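Local coordinates for protein putative marr-family transcriptional repressor (Streptomyces coelicolor, PDB 3ZPL) that binds DNA through a winged-helix motif as a MarR-family regulator and probably represses transcription, at residues L28-R31 against S32-E35; A94-E97 against K98-W101. One frame throughout, in Å; residues are numbered along the deposited sequence.

Interaction 1: L28-R31 against S32-E35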
# COMPACT_ATOMS: atom_id res chain seq x y z
N LEU A 28 -0.80 -14.45 11.32
CA LEU A 28 -2.11 -13.79 11.37
C LEU A 28 -2.04 -12.27 11.48
O LEU A 28 -2.92 -11.54 10.97
CB LEU A 28 -2.97 -14.32 12.52
CG LEU A 28 -3.78 -15.56 12.09
CD1 LEU A 28 -4.23 -16.44 13.24
CD2 LEU A 28 -4.96 -15.07 11.28
N VAL A 29 -1.05 -11.81 12.23
CA VAL A 29 -0.81 -10.37 12.34
C VAL A 29 -0.49 -9.84 10.95
O VAL A 29 -1.11 -8.89 10.49
CB VAL A 29 0.36 -10.05 13.31
CG1 VAL A 29 0.83 -8.61 13.15
CG2 VAL A 29 -0.08 -10.32 14.75
N TRP A 30 0.47 -10.49 10.30
CA TRP A 30 0.90 -10.10 8.96
C TRP A 30 -0.26 -10.07 7.97
O TRP A 30 -0.44 -9.10 7.24
CB TRP A 30 1.99 -11.06 8.47
CG TRP A 30 2.52 -10.72 7.12
CD1 TRP A 30 2.49 -11.50 6.01
CD2 TRP A 30 3.15 -9.50 6.74
NE1 TRP A 30 3.06 -10.84 4.95
CE2 TRP A 30 3.49 -9.61 5.38
CE3 TRP A 30 3.47 -8.31 7.41
CZ2 TRP A 30 4.13 -8.60 4.68
CZ3 TRP A 30 4.11 -7.30 6.72
CH2 TRP A 30 4.43 -7.45 5.36
N ARG A 31 -1.09 -11.10 7.98
CA ARG A 31 -2.24 -11.12 7.09
C ARG A 31 -3.10 -9.90 7.31
O ARG A 31 -3.44 -9.20 6.36
CB ARG A 31 -3.13 -12.34 7.36
CG ARG A 31 -3.35 -13.23 6.12
CD ARG A 31 -3.69 -14.63 6.57
NE ARG A 31 -5.10 -14.67 6.97
CZ ARG A 31 -5.71 -15.74 7.47
NH1 ARG A 31 -5.04 -16.87 7.62
NH2 ARG A 31 -6.99 -15.65 7.81
N SER A 32 -3.47 -9.66 8.56
CA SER A 32 -4.39 -8.58 8.85
C SER A 32 -3.76 -7.21 8.56
O SER A 32 -4.47 -6.27 8.18
CB SER A 32 -4.94 -8.69 10.27
OG SER A 32 -3.91 -8.54 11.21
N TYR A 33 -2.44 -7.11 8.66
CA TYR A 33 -1.75 -5.92 8.15
C TYR A 33 -1.98 -5.76 6.65
O TYR A 33 -2.47 -4.73 6.20
CB TYR A 33 -0.26 -5.94 8.43
CG TYR A 33 0.45 -4.80 7.75
CD1 TYR A 33 0.41 -3.51 8.29
CD2 TYR A 33 1.12 -4.98 6.54
CE1 TYR A 33 1.04 -2.45 7.66
CE2 TYR A 33 1.75 -3.93 5.90
CZ TYR A 33 1.70 -2.66 6.46
OH TYR A 33 2.32 -1.59 5.84
N ILE A 34 -1.64 -6.79 5.88
CA ILE A 34 -1.79 -6.75 4.40
C ILE A 34 -3.19 -6.32 3.98
O ILE A 34 -3.34 -5.44 3.16
CB ILE A 34 -1.50 -8.11 3.73
CG1 ILE A 34 -0.08 -8.60 4.05
CG2 ILE A 34 -1.65 -8.00 2.22
CD1 ILE A 34 1.02 -7.65 3.61
N GLU A 35 -4.21 -6.93 4.58
CA GLU A 35 -5.60 -6.63 4.23
C GLU A 35 -5.88 -5.15 4.51
O GLU A 35 -6.36 -4.41 3.65
CB GLU A 35 -6.60 -7.51 5.02
CG GLU A 35 -6.39 -9.02 4.91
CD GLU A 35 -7.50 -9.86 5.54
OE1 GLU A 35 -8.27 -9.33 6.39
OE2 GLU A 35 -7.63 -11.06 5.17

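Interaction 2: A94-E97 against K98-W101. With nucleotides of chain D.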
# COMPACT_ATOMS: atom_id res chain seq x y z
N ALA A 94 4.43 15.50 -14.46
CA ALA A 94 3.98 15.79 -15.83
C ALA A 94 2.47 15.82 -15.86
O ALA A 94 1.85 16.68 -16.50
CB ALA A 94 4.49 14.76 -16.81
N ARG A 95 1.87 14.89 -15.13
CA ARG A 95 0.43 14.72 -15.11
C ARG A 95 -0.24 15.87 -14.32
O ARG A 95 -1.28 16.38 -14.74
CB ARG A 95 0.06 13.34 -14.53
CG ARG A 95 -1.39 12.91 -14.68
CD ARG A 95 -2.26 13.41 -13.51
NE ARG A 95 -3.37 12.52 -13.15
CZ ARG A 95 -4.38 12.85 -12.34
NH1 ARG A 95 -4.45 14.07 -11.80
NH2 ARG A 95 -5.34 11.97 -12.07
N LEU A 96 0.37 16.26 -13.20
CA LEU A 96 -0.15 17.35 -12.37
C LEU A 96 0.03 18.72 -13.04
O LEU A 96 -0.82 19.61 -12.90
CB LEU A 96 0.52 17.33 -11.00
CG LEU A 96 0.30 16.07 -10.15
CD1 LEU A 96 1.22 16.08 -8.94
CD2 LEU A 96 -1.14 15.96 -9.70
N GLU A 97 1.15 18.88 -13.74
CA GLU A 97 1.41 20.07 -14.52
C GLU A 97 0.37 20.20 -15.62
O GLU A 97 -0.16 21.30 -15.84
CB GLU A 97 2.82 20.00 -15.12
CG GLU A 97 3.31 21.29 -15.76
CD GLU A 97 4.79 21.24 -16.08
OE1 GLU A 97 5.24 20.23 -16.66
OE2 GLU A 97 5.51 22.23 -15.77
N LYS A 98 0.08 19.09 -16.30
CA LYS A 98 -0.95 19.08 -17.35
C LYS A 98 -2.27 19.60 -16.83
O LYS A 98 -2.82 20.52 -17.42
CB LYS A 98 -1.10 17.70 -17.99
CG LYS A 98 -0.05 17.48 -19.07
CD LYS A 98 -0.33 16.23 -19.89
CE LYS A 98 0.76 15.96 -20.93
NZ LYS A 98 2.13 15.99 -20.33
N ASN A 99 -2.77 19.08 -15.72
CA ASN A 99 -4.02 19.61 -15.21
C ASN A 99 -3.90 20.92 -14.41
O ASN A 99 -4.89 21.44 -13.91
CB ASN A 99 -4.94 18.55 -14.52
CG ASN A 99 -4.20 17.57 -13.67
OD1 ASN A 99 -4.28 16.36 -13.90
ND2 ASN A 99 -3.48 18.05 -12.68
N GLY A 100 -2.70 21.47 -14.31
CA GLY A 100 -2.53 22.84 -13.82
C GLY A 100 -2.35 23.01 -12.32
O GLY A 100 -2.30 24.14 -11.84
N TRP A 101 -2.22 21.91 -11.58
CA TRP A 101 -2.09 22.02 -10.13
C TRP A 101 -0.61 22.25 -9.72
O TRP A 101 -0.32 22.59 -8.57
CB TRP A 101 -2.64 20.78 -9.41
CG TRP A 101 -3.90 20.09 -9.79
CD1 TRP A 101 -3.99 18.76 -10.05
CD2 TRP A 101 -5.23 20.61 -9.88
NE1 TRP A 101 -5.27 18.41 -10.34
CE2 TRP A 101 -6.06 19.52 -10.23
CE3 TRP A 101 -5.80 21.88 -9.71
CZ2 TRP A 101 -7.43 19.65 -10.42
CZ3 TRP A 101 -7.18 22.01 -9.91
CH2 TRP A 101 -7.98 20.90 -10.25
P DT D 12 -3.30 8.90 -13.72
OP1 DT D 12 -3.93 9.59 -12.56
OP2 DT D 12 -2.59 9.64 -14.80
O5' DT D 12 -2.22 7.84 -13.21
C5' DT D 12 -2.59 6.89 -12.21
C4' DT D 12 -1.50 5.86 -12.11
O4' DT D 12 -1.35 5.18 -13.37
C3' DT D 12 -0.12 6.42 -11.76
O3' DT D 12 0.17 5.92 -10.45
C2' DT D 12 0.78 5.93 -12.88
C1' DT D 12 -0.00 4.78 -13.47
N1 DT D 12 0.28 4.49 -14.90
C2 DT D 12 0.77 3.25 -15.24
O2 DT D 12 0.98 2.37 -14.42
N3 DT D 12 1.00 3.07 -16.58
C4 DT D 12 0.80 3.99 -17.59
O4 DT D 12 1.02 3.68 -18.76
C5 DT D 12 0.28 5.28 -17.16
C7 DT D 12 0.03 6.34 -18.18
C6 DT D 12 0.06 5.46 -15.85

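Interaction 1: L28-R31 against S32-E35
Ile34 lays its CD1 methyl over one face of the Trp30 indole, a CH-pi contact between residues one helical turn apart. CD1 stands 3.8 Å from the centroid of the Trp30 six-membered ring and 26° off its normal, shifted toward the CZ2 rim. The indole reaches this place because CG of Trp30 is anti to its backbone N (chi1 -178°), which swings the flat group outward and forward along the helix, toward Tyr33 and Ile34; a branched aliphatic chain such as isoleucine's offers it a methyl. Tyr33 shares that first torsion, and its ring runs nearly parallel to the indole, planes 18° apart. The two are slid so far past each other that they barely overlap, touching where Trp30 CZ3 meets Tyr33 CD2 at 3.8 Å. Within the helix itself, main-chain bonds link each residue to the fourth one on, as from Ile34 N to Trp30 O at 2.9 Å. Ser32 is small enough to fold its OG back on the helix, 2.9 Å from Val29 O and 3.2 Å from Leu28 O, two acceptors for one proton. Without the indole, as with an alanine here, the Ile34 methyl would probably lose its aromatic face and a gap would open beside Tyr33. The contact lies on helix 24-52, whose Trp30 and Tyr33 pack on Leu44 and Ala37 of the same helix in the second subunit, and Ile34 on His56, at the start of helix 56-66 of that subunit.

Interaction 2: A94-E97 against K98-W101
Arg95 overlaps the amide of Asn99 obliquely, its guanidinium plane turned 85° from the amide and its CD 3.6 Å from Asn99 OD1. The arginine starts out trans at chi1 (-169°) and bends at chi2 and chi3, which carries its charge to the phosphate of DT12 of chain D, met by the guanidinium at its edge. Arg95 NH2 donates to OP1 of DT12 of chain D at 2.8 Å, while NE makes weak bonds to both OP1 and OP2. An arginine suits the spot: two of its nitrogens, NE and NH2, and its positive charge hold the phosphate rather than a base, and NH2 also bonds Gly53 O, which helps fix the group's rotation. Behind it the helix ends in a Schellman motif. Trp101 N returns to Leu96 O at 3.0 Å and Gly100 N to Glu97 O at 3.0 Å. Gly100 has a positive phi of 89°, where a side chain would be jammed against the preceding carbonyl, so glycine fits. The turn brings Leu96 CD2 to the edge of the Trp101 indole, 4.0 Å from CD1, the two side chains crossing at about a right angle. Glu97 instead points its carboxylate at Arg104, with which OE1 forms a salt bridge. The turn thus leads from helix 86-98, the second helix of the helix-turn-helix, into strand 102-106 of the wing; Leu96 packs on Tyr58 and Leu62 of helix 56-66, and Trp101 on Glu121 and Val125 of helix 120-142.

The two contacts serve different ends of a dimeric DNA-binding protein. Interaction 1 lies near the start of the chain, where its side chains meet the second subunit; interaction 2 lies in the winged-helix part and holds a DNA phosphate directly. Their centres are 36 Å apart, on opposite sides of the chain's centre, and their nearest atoms are about 23 Å apart, so they do not touch. Interaction 1 also stands off from the nucleic acid, its nearest atom about 11 Å away. In MarR-family dimers the subunit interface helps set the spacing of the paired DNA-binding elements; at this distance, packing at 28-35 could bear on the phosphate contact at 94-101 only indirectly.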